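Local coordinates for conserved hypothetical protein (Streptococcus pneumoniae, PDB 2GK4) that is of unproven function but, as a DNA/pantothenate metabolism flavoprotein with a Rossmann-like fold, is probably related to the enzymes of coenzyme A synthesis, at residues D198-I203 and E217-L222; S64-T69 and L75-E80; L105-A110 and Q124-S129; K143-V148 and I180-D185. One frame throughout, in Å; residues are numbered along the deposited sequence.

Along the chain the order is contact 2, contact 3, contact 4, contact 1, one after the other. Contacts 1 and 2 join different helices to the same mixed sheet of an alpha-beta-alpha sandwich; their centres lie about 26 Å apart. Contact 4 joins two helices beside that sheet. It touches contact 2, with centres about 17 Å apart, where Ile144 packs on Leu75 and Met78. Contact 3 stands apart, about 48 Å from contact 1 between centres, beyond the two-stranded sheet of 97-104 and 133-140. Three contacts thus describe the Rossmann-like body, while contact 3 describes an outlying region where the second subunit also packs.

Contact 1 (D198-I203 and E217-L222); sequences DQHRAI and EEIAEL
In the alpha-beta-alpha sandwich, helix 216-228 packs on the antiparallel end of the mixed sheet, where Ile219 meets His200 and Ala202. No hydrogen bond crosses between 198-203 and 217-222. One methyl group, Ile219 CD1, does nearly all the touching. It sits over one face of the His200 imidazole, 3.9 Å from the ring centroid and 22° off the ring normal. This is a CH-pi contact, displaced toward the rim. The methyl is closest to the ring at His200 ND1, with Ile219 CD1 3.6 Å away. His200 ND1 is buried here and has no hydrogen-bond partner in the model. The two side chains cross at about a right angle. The same methyl also meets Ala202, with Ile219 CD1 3.9 Å from Ala202 CB, and Ile219 CG1 follows at 4.1 Å from that CB. Ile219 reaches this far because its CG1 branch is extended, with chi2 at 166°. A bound glycerol lies about 4 Å from the His200 side chain; it probably came from the crystallisation liquor, but it may mark a pocket. On the sheet, His200 rests on Asn190 and Ala202 on Ile188, both of strand 186-191. Ile219 also touches Val213 of strand 210-213 and Leu31 of helix 30-41, which packs beside helix 216-228.

Contact 2 (S64-T69 and L75-E80); sequences SIREIT and LIEMQE
Arg66 and Glu77 meet with their side chains crossing at about a right angle. The guanidinium and carboxylate planes are only 25° apart, yet they do not pair as a salt bridge. Glu77 OE2 lies 4.1 Å from Arg66 NE and well out of the guanidinium plane, so no N-H points at it. The nearer contact is with the aliphatic part of the arginine: Arg66 CG is 3.7 Å from Glu77 OE2, and Arg66 CD is 3.7 Å from Glu77 OE1. Chi1 and the bend at chi2 (82°) bring Arg66 CG and CD against the carboxylate. The salt bridge of this carboxylate is made to Arg81, whose NE binds Glu77 OE2. Arg66 and Arg81 therefore gather round one acid, which probably eases the closeness of their charges.

Strand 63-67 is the outermost parallel strand on this side of the sheet, and helix 71-81 follows it. The helix leads on to strand 87-90, three places further in, as in the strand order of a Rossmann fold.

Ile68 and Glu77 slide past each other in opposite directions. The touching branch is Ile68 CG2, 3.6 Å from Glu77 CG. Chi1 (-69°) sets Glu77 CG anti to the carbonyl carbon, against Ile68 CG2, and the bend at chi2 turns the carboxylate to the arginine. Ile68 also packs on Ile49 of strand 45-50. Thr69 N is hydrogen-bonded to Asp73 OD2, which ties the turn to the start of the helix.

Contact 3 (L105-A110 and Q124-S129); sequences LEEVQA and QAKISS
Lys126 lies across Glu107 at about a right angle, beyond the two-stranded antiparallel sheet of 97-104 and 133-140. Helix 105-110 follows the first strand, and the loop 124-129 leads toward the second. The lysine chain crosses the glutamate, passing its carboxylate first. Lys126 CB is 4.0 Å from Glu107 OE1. The next atom, Lys126 CG, lies 3.9 Å from Glu107 OE1, with the carboxyl carbon close behind. Lys126 CD then passes Glu107 CG at 4.2 Å. The chain is extended beyond CG, with chi2 at -174°, and this carries the ammonium past the acid: Lys126 NZ ends 5.8 Å from Glu107 OE2, too far for a salt bridge, though a weak attraction between the charges is possible.

The main polar partner of Glu107 OE1 is Tyr101 OH, on strand 97-104. Ala125 touches Tyr101 and Thr103 of the same strand. Leu105, Val108 and Gln109 pack on Leu114 of the second subunit, so the region also takes part in the dimer contact. One weak hydrogen bond crosses the contact, from Lys126 N to Glu107 OE1 at 3.4 Å with an angle of 171°, though the place of that oxygen is less sure.

Contact 4 (K143-V148 and I180-D185); sequences KIISLV and IKNQAD
Water 2 joins three groups between Ser146 and the 181-183 turn. It can donate to Ser146 O at 2.8 Å, accepts from Gln183 NE2 at 3.1 Å, and can make a weak, long bond to Lys181 O. The site lies where the first turn of helix 145-151 meets the Schellman motif after helix 168-182, two helices that alternate with the parallel strands 156-163 and 186-191 of the Rossmann-like fold. Gln183 has a positive phi of 46° and turns the chain out of the helix; its NE2 also bonds Glu150 OE2. Water 1 can make a second bridge, to Ile145 O at 2.7 Å and to Asn182 O at 2.6 Å. Both waters have more acceptors in reach than protons.

In the direct contact, Asn182 CG lies anti to the carbonyl carbon (chi1 -67°), which points the amide at the 145-146 backbone. Asn182 OD1 stands against the first helical turn, 3.5 Å from Ser146 CB and beside Ile145 CG2. Asn182 ND2 is held by a weak bond to Ser178 O. Asn182 OD1 is also 3.2 Å from Ser146 N, but the angle is too poor for a hydrogen bond.

Contact 1 (D198-I203 and E217-L222)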
loop_
_atom_site.group_PDB
_atom_site.type_symbol
_atom_site.label_atom_id
_atom_site.label_comp_id
_atom_site.label_asym_id
_atom_site.label_seq_id
_atom_site.Cartn_x
_atom_site.Cartn_y
_atom_site.Cartn_z
ATOM N N ASP A 198 20.710 14.593 1.263
ATOM C CA ASP A 198 22.167 14.400 1.221
ATOM C C ASP A 198 22.800 14.153 2.598
ATOM O O ASP A 198 24.017 14.289 2.766
ATOM C CB ASP A 198 22.840 15.599 0.547
ATOM C CG ASP A 198 22.731 16.866 1.367
ATOM O OD1 ASP A 198 21.844 16.945 2.238
ATOM O OD2 ASP A 198 23.536 17.789 1.140
ATOM N N GLN A 199 21.973 13.836 3.588
ATOM C CA GLN A 199 22.486 13.410 4.897
ATOM C C GLN A 199 21.614 12.309 5.477
ATOM O O GLN A 199 20.422 12.201 5.157
ATOM C CB GLN A 199 22.532 14.580 5.893
ATOM C CG GLN A 199 23.428 15.746 5.524
ATOM C CD GLN A 199 24.840 15.598 6.037
ATOM O OE1 GLN A 199 25.147 16.004 7.168
ATOM N NE2 GLN A 199 25.716 15.018 5.216
ATOM N N HIS A 200 22.201 11.506 6.364
ATOM C CA HIS A 200 21.431 10.496 7.056
ATOM C C HIS A 200 22.234 10.213 8.310
ATOM O O HIS A 200 23.109 9.362 8.299
ATOM C CB HIS A 200 21.335 9.211 6.209
ATOM C CG HIS A 200 20.309 8.233 6.700
ATOM N ND1 HIS A 200 20.184 7.860 8.024
ATOM C CD2 HIS A 200 19.359 7.545 6.029
ATOM C CE1 HIS A 200 19.194 6.993 8.147
ATOM N NE2 HIS A 200 18.672 6.790 6.952
ATOM N N ARG A 201 21.977 10.972 9.358
ATOM C CA ARG A 201 22.701 10.765 10.635
ATOM C C ARG A 201 22.287 9.418 11.204
ATOM O O ARG A 201 21.092 9.118 11.282
ATOM C CB ARG A 201 22.303 11.878 11.623
ATOM C CG ARG A 201 22.808 11.702 13.045
ATOM C CD ARG A 201 24.160 12.334 13.176
ATOM N NE ARG A 201 24.573 12.339 14.576
ATOM C CZ ARG A 201 25.829 12.546 14.966
ATOM N NH1 ARG A 201 26.765 12.759 14.045
ATOM N NH2 ARG A 201 26.139 12.494 16.271
ATOM N N ALA A 202 23.260 8.629 11.656
ATOM C CA ALA A 202 22.982 7.364 12.331
ATOM C C ALA A 202 24.039 7.051 13.367
ATOM O O ALA A 202 25.186 7.524 13.290
ATOM C CB ALA A 202 22.887 6.208 11.320
ATOM N N ILE A 203 23.631 6.272 14.349
ATOM C CA ILE A 203 24.522 5.883 15.435
ATOM C C ILE A 203 24.565 4.378 15.450
ATOM O O ILE A 203 23.531 3.719 15.615
ATOM C CB ILE A 203 24.024 6.423 16.784
ATOM C CG1 ILE A 203 23.662 7.930 16.668
ATOM C CG2 ILE A 203 25.020 6.097 17.925
ATOM C CD1 ILE A 203 22.857 8.459 17.825
ATOM N N GLU A 217 25.820 6.487 2.454
ATOM C CA GLU A 217 27.031 5.856 1.935
ATOM C C GLU A 217 27.956 5.491 3.100
ATOM O O GLU A 217 28.534 4.398 3.122
ATOM C CB GLU A 217 27.723 6.780 0.926
ATOM C CG GLU A 217 26.898 7.016 -0.362
ATOM C CD GLU A 217 25.638 7.886 -0.165
ATOM O OE1 GLU A 217 25.632 8.818 0.681
ATOM O OE2 GLU A 217 24.647 7.636 -0.883
ATOM N N GLU A 218 28.056 6.385 4.085
ATOM C CA GLU A 218 28.891 6.123 5.263
ATOM C C GLU A 218 28.333 4.963 6.071
ATOM O O GLU A 218 29.113 4.171 6.627
ATOM C CB GLU A 218 28.995 7.353 6.164
ATOM C CG GLU A 218 30.194 8.253 5.872
ATOM C CD GLU A 218 30.157 9.584 6.640
ATOM O OE1 GLU A 218 29.699 9.623 7.812
ATOM O OE2 GLU A 218 30.604 10.603 6.059
ATOM N N ILE A 219 26.996 4.870 6.149
ATOM C CA ILE A 219 26.349 3.721 6.818
ATOM C C ILE A 219 26.802 2.426 6.154
ATOM O O ILE A 219 27.296 1.497 6.827
ATOM C CB ILE A 219 24.785 3.830 6.843
ATOM C CG1 ILE A 219 24.350 5.037 7.684
ATOM C CG2 ILE A 219 24.135 2.528 7.387
ATOM C CD1 ILE A 219 22.837 5.448 7.503
ATOM N N ALA A 220 26.635 2.375 4.826
ATOM C CA ALA A 220 27.048 1.188 4.062
ATOM C C ALA A 220 28.525 0.826 4.204
ATOM O O ALA A 220 28.852 -0.360 4.403
ATOM C CB ALA A 220 26.618 1.292 2.567
ATOM N N GLU A 221 29.383 1.842 4.146
ATOM C CA GLU A 221 30.825 1.660 4.197
ATOM C C GLU A 221 31.277 1.096 5.550
ATOM O O GLU A 221 32.083 0.169 5.617
ATOM C CB GLU A 221 31.529 2.987 3.831
ATOM C CG GLU A 221 31.244 3.416 2.370
ATOM C CD GLU A 221 31.605 4.869 2.027
ATOM O OE1 GLU A 221 31.845 5.684 2.940
ATOM O OE2 GLU A 221 31.651 5.192 0.815
ATOM N N LEU A 222 30.717 1.644 6.626
ATOM C CA LEU A 222 30.996 1.192 7.983
ATOM C C LEU A 222 30.471 -0.230 8.218
ATOM O O LEU A 222 31.165 -1.077 8.804
ATOM C CB LEU A 222 30.446 2.182 9.023
ATOM C CG LEU A 222 30.800 1.846 10.486
ATOM C CD1 LEU A 222 32.296 1.672 10.678
ATOM C CD2 LEU A 222 30.257 2.911 11.441
#

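Contact 2 (S64-T69 and L75-E80)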
loop_
_atom_site.group_PDB
_atom_site.type_symbol
_atom_site.label_atom_id
_atom_site.label_comp_id
_atom_site.label_asym_id
_atom_site.label_seq_id
_atom_site.Cartn_x
_atom_site.Cartn_y
_atom_site.Cartn_z
ATOM N N SER A 64 20.495 -12.951 -4.748
ATOM C CA SER A 64 19.207 -13.617 -4.881
ATOM C C SER A 64 18.177 -12.726 -4.202
ATOM O O SER A 64 18.419 -12.199 -3.112
ATOM C CB SER A 64 19.193 -14.969 -4.165
ATOM O OG SER A 64 20.302 -15.758 -4.539
ATOM N N ILE A 65 17.037 -12.553 -4.847
ATOM C CA ILE A 65 15.984 -11.708 -4.280
ATOM C C ILE A 65 14.746 -12.555 -4.023
ATOM O O ILE A 65 14.358 -13.374 -4.868
ATOM C CB ILE A 65 15.670 -10.508 -5.207
ATOM C CG1 ILE A 65 16.901 -9.597 -5.372
ATOM C CG2 ILE A 65 14.433 -9.706 -4.717
ATOM C CD1 ILE A 65 16.646 -8.377 -6.281
ATOM N N ARG A 66 14.146 -12.370 -2.854
ATOM C CA ARG A 66 12.869 -12.976 -2.563
ATOM C C ARG A 66 11.906 -11.863 -2.160
ATOM O O ARG A 66 12.195 -11.088 -1.247
ATOM C CB ARG A 66 13.020 -13.997 -1.445
ATOM C CG ARG A 66 11.668 -14.493 -0.897
ATOM C CD ARG A 66 11.062 -15.595 -1.770
ATOM N NE ARG A 66 12.034 -16.656 -2.062
ATOM C CZ ARG A 66 11.729 -17.866 -2.536
ATOM N NH1 ARG A 66 10.467 -18.207 -2.775
ATOM N NH2 ARG A 66 12.694 -18.741 -2.766
ATOM N N GLU A 67 10.782 -11.759 -2.860
ATOM C CA GLU A 67 9.796 -10.764 -2.524
ATOM C C GLU A 67 8.760 -11.398 -1.585
ATOM O O GLU A 67 8.336 -12.548 -1.792
ATOM C CB GLU A 67 9.132 -10.221 -3.794
ATOM C CG GLU A 67 8.749 -8.774 -3.741
ATOM C CD GLU A 67 8.675 -8.119 -5.131
ATOM O OE1 GLU A 67 8.159 -6.987 -5.218
ATOM O OE2 GLU A 67 9.142 -8.717 -6.133
ATOM N N ILE A 68 8.398 -10.672 -0.536
ATOM C CA ILE A 68 7.376 -11.119 0.403
ATOM C C ILE A 68 6.326 -10.028 0.518
ATOM O O ILE A 68 6.523 -8.905 0.027
ATOM C CB ILE A 68 7.954 -11.431 1.793
ATOM C CG1 ILE A 68 8.591 -10.169 2.410
ATOM C CG2 ILE A 68 8.944 -12.611 1.707
ATOM C CD1 ILE A 68 8.683 -10.213 3.894
ATOM N N THR A 69 5.221 -10.352 1.181
ATOM C CA THR A 69 4.109 -9.414 1.284
ATOM C C THR A 69 3.932 -8.968 2.731
ATOM O O THR A 69 4.102 -7.781 3.034
ATOM C CB THR A 69 2.805 -10.002 0.713
ATOM O OG1 THR A 69 3.003 -10.288 -0.681
ATOM C CG2 THR A 69 1.657 -8.974 0.834
ATOM N N LEU A 75 8.198 -14.031 8.677
ATOM C CA LEU A 75 8.468 -15.070 9.685
ATOM C C LEU A 75 8.931 -16.377 9.025
ATOM O O LEU A 75 9.916 -16.992 9.437
ATOM C CB LEU A 75 7.193 -15.304 10.517
ATOM C CG LEU A 75 7.254 -16.419 11.575
ATOM C CD1 LEU A 75 8.262 -16.075 12.687
ATOM C CD2 LEU A 75 5.864 -16.652 12.162
ATOM N N ILE A 76 8.215 -16.794 7.983
ATOM C CA ILE A 76 8.533 -18.023 7.276
ATOM C C ILE A 76 9.910 -17.952 6.580
ATOM O O ILE A 76 10.705 -18.898 6.643
ATOM C CB ILE A 76 7.404 -18.338 6.280
ATOM C CG1 ILE A 76 6.136 -18.687 7.070
ATOM C CG2 ILE A 76 7.817 -19.421 5.251
ATOM C CD1 ILE A 76 4.879 -18.604 6.186
ATOM N N GLU A 77 10.205 -16.833 5.927
ATOM C CA GLU A 77 11.520 -16.677 5.258
ATOM C C GLU A 77 12.680 -16.721 6.228
ATOM O O GLU A 77 13.725 -17.347 5.959
ATOM C CB GLU A 77 11.608 -15.360 4.470
ATOM C CG GLU A 77 10.725 -15.336 3.248
ATOM C CD GLU A 77 11.051 -16.406 2.208
ATOM O OE1 GLU A 77 10.089 -16.908 1.592
ATOM O OE2 GLU A 77 12.243 -16.719 1.983
HETATM N N MSE A 78 12.514 -16.063 7.371
HETATM C CA MSE A 78 13.608 -16.000 8.363
HETATM C C MSE A 78 13.830 -17.378 8.958
HETATM O O MSE A 78 14.967 -17.834 9.130
HETATM C CB MSE A 78 13.246 -15.051 9.501
HETATM C CG MSE A 78 13.203 -13.587 9.125
HETATM SE SE MSE A 78 14.902 -12.826 8.504
HETATM C CE MSE A 78 14.573 -13.083 6.677
ATOM N N GLN A 79 12.730 -18.039 9.307
ATOM C CA GLN A 79 12.838 -19.366 9.910
ATOM C C GLN A 79 13.508 -20.354 8.949
ATOM O O GLN A 79 14.307 -21.209 9.370
ATOM C CB GLN A 79 11.432 -19.796 10.318
ATOM C CG GLN A 79 11.142 -21.212 10.366
ATOM C CD GLN A 79 9.673 -21.389 10.644
ATOM O OE1 GLN A 79 8.839 -21.428 9.715
ATOM N NE2 GLN A 79 9.327 -21.405 11.931
ATOM N N GLU A 80 13.181 -20.231 7.664
ATOM C CA GLU A 80 13.766 -21.067 6.622
ATOM C C GLU A 80 15.227 -20.732 6.304
ATOM O O GLU A 80 16.017 -21.639 6.054
ATOM C CB GLU A 80 12.914 -21.014 5.340
ATOM C CG GLU A 80 11.904 -22.164 5.220
ATOM C CD GLU A 80 10.722 -21.906 4.263
ATOM O OE1 GLU A 80 10.809 -21.043 3.357
ATOM O OE2 GLU A 80 9.685 -22.590 4.422
#

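Contact 3 (L105-A110 and Q124-S129)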
loop_
_atom_site.group_PDB
_atom_site.type_symbol
_atom_site.label_atom_id
_atom_site.label_comp_id
_atom_site.label_asym_id
_atom_site.label_seq_id
_atom_site.Cartn_x
_atom_site.Cartn_y
_atom_site.Cartn_z
ATOM N N LEU A 105 -18.996 1.910 12.648
ATOM C CA LEU A 105 -18.962 2.532 13.978
ATOM C C LEU A 105 -20.150 2.115 14.872
ATOM O O LEU A 105 -19.981 1.953 16.085
ATOM C CB LEU A 105 -18.917 4.064 13.863
ATOM C CG LEU A 105 -18.726 4.856 15.165
ATOM C CD1 LEU A 105 -17.361 4.612 15.786
ATOM C CD2 LEU A 105 -18.950 6.355 14.922
ATOM N N GLU A 106 -21.323 1.957 14.266
ATOM C CA GLU A 106 -22.544 1.599 14.991
ATOM C C GLU A 106 -22.438 0.257 15.731
ATOM O O GLU A 106 -22.810 0.171 16.901
ATOM C CB GLU A 106 -23.762 1.636 14.056
ATOM C CG GLU A 106 -23.469 1.162 12.628
ATOM C CD GLU A 106 -23.091 2.295 11.662
ATOM O OE1 GLU A 106 -24.013 3.041 11.245
ATOM O OE2 GLU A 106 -21.891 2.414 11.308
ATOM N N GLU A 107 -21.906 -0.772 15.063
ATOM C CA GLU A 107 -21.641 -2.074 15.717
ATOM C C GLU A 107 -20.687 -1.917 16.909
ATOM O O GLU A 107 -20.891 -2.530 17.963
ATOM C CB GLU A 107 -21.101 -3.133 14.733
ATOM C CG GLU A 107 -21.134 -4.559 15.327
ATOM C CD GLU A 107 -20.314 -5.611 14.556
ATOM O OE1 GLU A 107 -19.837 -5.350 13.444
ATOM O OE2 GLU A 107 -20.168 -6.737 15.076
ATOM N N VAL A 108 -19.645 -1.099 16.751
ATOM C CA VAL A 108 -18.702 -0.826 17.850
ATOM C C VAL A 108 -19.397 -0.097 19.011
ATOM O O VAL A 108 -19.217 -0.439 20.179
ATOM C CB VAL A 108 -17.469 -0.029 17.380
ATOM C CG1 VAL A 108 -16.440 0.140 18.527
ATOM C CG2 VAL A 108 -16.795 -0.762 16.182
ATOM N N GLN A 109 -20.197 0.905 18.674
ATOM C CA GLN A 109 -20.944 1.654 19.682
ATOM C C GLN A 109 -21.901 0.785 20.507
ATOM O O GLN A 109 -22.119 1.048 21.697
ATOM C CB GLN A 109 -21.683 2.806 19.018
ATOM C CG GLN A 109 -20.771 4.001 18.814
ATOM C CD GLN A 109 -21.427 5.153 18.064
ATOM O OE1 GLN A 109 -22.154 4.947 17.089
ATOM N NE2 GLN A 109 -21.160 6.376 18.519
ATOM N N ALA A 110 -22.464 -0.238 19.874
ATOM C CA ALA A 110 -23.443 -1.104 20.526
ATOM C C ALA A 110 -22.786 -2.167 21.406
ATOM O O ALA A 110 -23.465 -2.839 22.181
ATOM C CB ALA A 110 -24.325 -1.761 19.498
ATOM N N GLN A 124 -18.664 -11.661 9.344
ATOM C CA GLN A 124 -19.703 -11.443 10.350
ATOM C C GLN A 124 -20.084 -9.959 10.481
ATOM O O GLN A 124 -21.089 -9.620 11.124
ATOM C CB GLN A 124 -19.234 -11.945 11.722
ATOM C CG GLN A 124 -18.731 -13.380 11.757
ATOM C CD GLN A 124 -18.369 -13.829 13.163
ATOM O OE1 GLN A 124 -17.208 -14.102 13.461
ATOM N NE2 GLN A 124 -19.373 -13.901 14.045
ATOM N N ALA A 125 -19.283 -9.087 9.878
ATOM C CA ALA A 125 -19.350 -7.652 10.145
ATOM C C ALA A 125 -20.588 -6.951 9.593
ATOM O O ALA A 125 -21.060 -7.258 8.495
ATOM C CB ALA A 125 -18.105 -6.963 9.660
ATOM N N LYS A 126 -21.095 -6.005 10.380
ATOM C CA LYS A 126 -22.154 -5.095 9.950
ATOM C C LYS A 126 -21.515 -3.816 9.395
ATOM O O LYS A 126 -21.233 -2.871 10.147
ATOM C CB LYS A 126 -23.079 -4.779 11.127
ATOM C CG LYS A 126 -23.425 -5.991 11.984
ATOM C CD LYS A 126 -24.452 -5.643 13.041
ATOM C CE LYS A 126 -24.787 -6.852 13.881
ATOM N NZ LYS A 126 -25.980 -6.594 14.729
ATOM N N ILE A 127 -21.274 -3.820 8.083
ATOM C CA ILE A 127 -20.589 -2.746 7.351
ATOM C C ILE A 127 -21.359 -2.385 6.087
ATOM O O ILE A 127 -21.818 -3.275 5.369
ATOM C CB ILE A 127 -19.174 -3.169 6.841
ATOM C CG1 ILE A 127 -18.990 -4.689 6.899
ATOM C CG2 ILE A 127 -18.066 -2.420 7.566
ATOM C CD1 ILE A 127 -18.072 -5.244 5.820
ATOM N N SER A 128 -21.470 -1.084 5.815
ATOM C CA SER A 128 -22.170 -0.571 4.634
ATOM C C SER A 128 -21.510 0.707 4.113
ATOM O O SER A 128 -20.845 1.421 4.868
ATOM C CB SER A 128 -23.639 -0.273 4.962
ATOM O OG SER A 128 -24.207 -1.277 5.788
ATOM N N SER A 129 -21.713 1.002 2.826
ATOM C CA SER A 129 -21.250 2.260 2.236
ATOM C C SER A 129 -21.942 3.476 2.877
ATOM O O SER A 129 -21.477 4.618 2.736
ATOM C CB SER A 129 -21.463 2.250 0.718
ATOM O OG SER A 129 -22.830 2.033 0.391
#

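Contact 4 (K143-V148 and I180-D185)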
loop_
_atom_site.group_PDB
_atom_site.type_symbol
_atom_site.label_atom_id
_atom_site.label_comp_id
_atom_site.label_asym_id
_atom_site.label_seq_id
_atom_site.Cartn_x
_atom_site.Cartn_y
_atom_site.Cartn_z
ATOM N N LYS A 143 6.375 -12.081 17.160
ATOM C CA LYS A 143 7.784 -11.737 17.299
ATOM C C LYS A 143 8.533 -12.520 16.221
ATOM O O LYS A 143 8.134 -13.635 15.859
ATOM C CB LYS A 143 8.330 -12.018 18.716
ATOM C CG LYS A 143 8.137 -13.432 19.245
ATOM C CD LYS A 143 8.883 -13.625 20.578
ATOM C CE LYS A 143 10.259 -14.280 20.367
ATOM N NZ LYS A 143 11.084 -14.447 21.611
ATOM N N ILE A 144 9.564 -11.897 15.660
ATOM C CA ILE A 144 10.370 -12.509 14.608
ATOM C C ILE A 144 11.849 -12.317 14.911
ATOM O O ILE A 144 12.585 -13.281 15.082
ATOM C CB ILE A 144 10.042 -11.933 13.184
ATOM C CG1 ILE A 144 8.611 -12.261 12.781
ATOM C CG2 ILE A 144 10.988 -12.516 12.121
ATOM C CD1 ILE A 144 8.123 -11.557 11.461
ATOM N N ILE A 145 12.294 -11.064 14.939
ATOM C CA ILE A 145 13.728 -10.803 15.116
ATOM C C ILE A 145 14.273 -11.394 16.414
ATOM O O ILE A 145 15.407 -11.908 16.451
ATOM C CB ILE A 145 14.021 -9.325 14.927
ATOM C CG1 ILE A 145 13.530 -8.931 13.518
ATOM C CG2 ILE A 145 15.534 -8.988 15.067
ATOM C CD1 ILE A 145 14.191 -9.766 12.354
ATOM N N SER A 146 13.462 -11.385 17.469
ATOM C CA SER A 146 13.917 -11.981 18.737
ATOM C C SER A 146 14.108 -13.499 18.656
ATOM O O SER A 146 14.694 -14.103 19.573
ATOM C CB SER A 146 12.980 -11.597 19.880
ATOM O OG SER A 146 11.723 -12.231 19.741
ATOM N N LEU A 147 13.633 -14.128 17.568
ATOM C CA LEU A 147 13.851 -15.562 17.320
ATOM C C LEU A 147 15.117 -15.863 16.533
ATOM O O LEU A 147 15.545 -17.015 16.461
ATOM C CB LEU A 147 12.670 -16.180 16.554
ATOM C CG LEU A 147 11.331 -16.078 17.290
ATOM C CD1 LEU A 147 10.225 -16.703 16.477
ATOM C CD2 LEU A 147 11.469 -16.775 18.632
ATOM N N VAL A 148 15.701 -14.837 15.922
ATOM C CA VAL A 148 16.818 -15.065 15.016
ATOM C C VAL A 148 17.956 -15.833 15.670
ATOM O O VAL A 148 18.459 -16.823 15.113
ATOM C CB VAL A 148 17.316 -13.736 14.397
ATOM C CG1 VAL A 148 18.724 -13.924 13.803
ATOM C CG2 VAL A 148 16.325 -13.259 13.339
ATOM N N ILE A 180 19.645 -5.921 23.637
ATOM C CA ILE A 180 19.469 -6.943 24.677
ATOM C C ILE A 180 18.293 -7.870 24.372
ATOM O O ILE A 180 18.430 -9.084 24.437
ATOM C CB ILE A 180 19.378 -6.290 26.106
ATOM C CG1 ILE A 180 20.740 -6.309 26.797
ATOM C CG2 ILE A 180 18.406 -7.037 27.036
ATOM C CD1 ILE A 180 21.929 -5.816 25.963
ATOM N N LYS A 181 17.166 -7.283 24.002
ATOM C CA LYS A 181 15.938 -8.008 23.693
ATOM C C LYS A 181 16.132 -8.976 22.517
ATOM O O LYS A 181 15.517 -10.044 22.492
ATOM C CB LYS A 181 14.828 -7.005 23.363
ATOM C CG LYS A 181 13.391 -7.509 23.473
ATOM C CD LYS A 181 12.399 -6.419 23.038
ATOM C CE LYS A 181 10.978 -6.612 23.629
ATOM N NZ LYS A 181 10.903 -6.340 25.114
ATOM N N ASN A 182 16.998 -8.615 21.563
ATOM C CA ASN A 182 17.170 -9.413 20.336
ATOM C C ASN A 182 18.475 -10.178 20.269
ATOM O O ASN A 182 18.764 -10.854 19.269
ATOM C CB ASN A 182 17.051 -8.511 19.104
ATOM C CG ASN A 182 15.658 -7.962 18.925
ATOM O OD1 ASN A 182 14.697 -8.715 18.820
ATOM N ND2 ASN A 182 15.538 -6.647 18.878
ATOM N N GLN A 183 19.281 -10.065 21.323
ATOM C CA GLN A 183 20.660 -10.548 21.282
ATOM C C GLN A 183 21.340 -10.097 19.998
ATOM O O GLN A 183 22.147 -10.832 19.386
ATOM C CB GLN A 183 20.721 -12.071 21.394
ATOM C CG GLN A 183 19.912 -12.629 22.518
ATOM C CD GLN A 183 19.935 -14.138 22.524
ATOM O OE1 GLN A 183 21.005 -14.750 22.599
ATOM N NE2 GLN A 183 18.751 -14.753 22.444
ATOM N N ALA A 184 21.009 -8.879 19.577
ATOM C CA ALA A 184 21.613 -8.319 18.400
ATOM C C ALA A 184 22.999 -7.899 18.775
ATOM O O ALA A 184 23.294 -7.606 19.957
ATOM C CB ALA A 184 20.790 -7.116 17.859
ATOM N N ASP A 185 23.821 -7.839 17.750
ATOM C CA ASP A 185 25.202 -7.545 17.857
ATOM C C ASP A 185 25.405 -6.014 17.728
ATOM O O ASP A 185 26.233 -5.398 18.411
ATOM C CB ASP A 185 25.878 -8.362 16.772
ATOM C CG ASP A 185 25.860 -9.882 17.082
ATOM O OD1 ASP A 185 24.835 -10.654 16.856
ATOM O OD2 ASP A 185 26.913 -10.298 17.589
HETATM O O HOH W 1 17.430 -12.769 18.028
HETATM O O HOH W 2 16.594 -12.922 21.276
#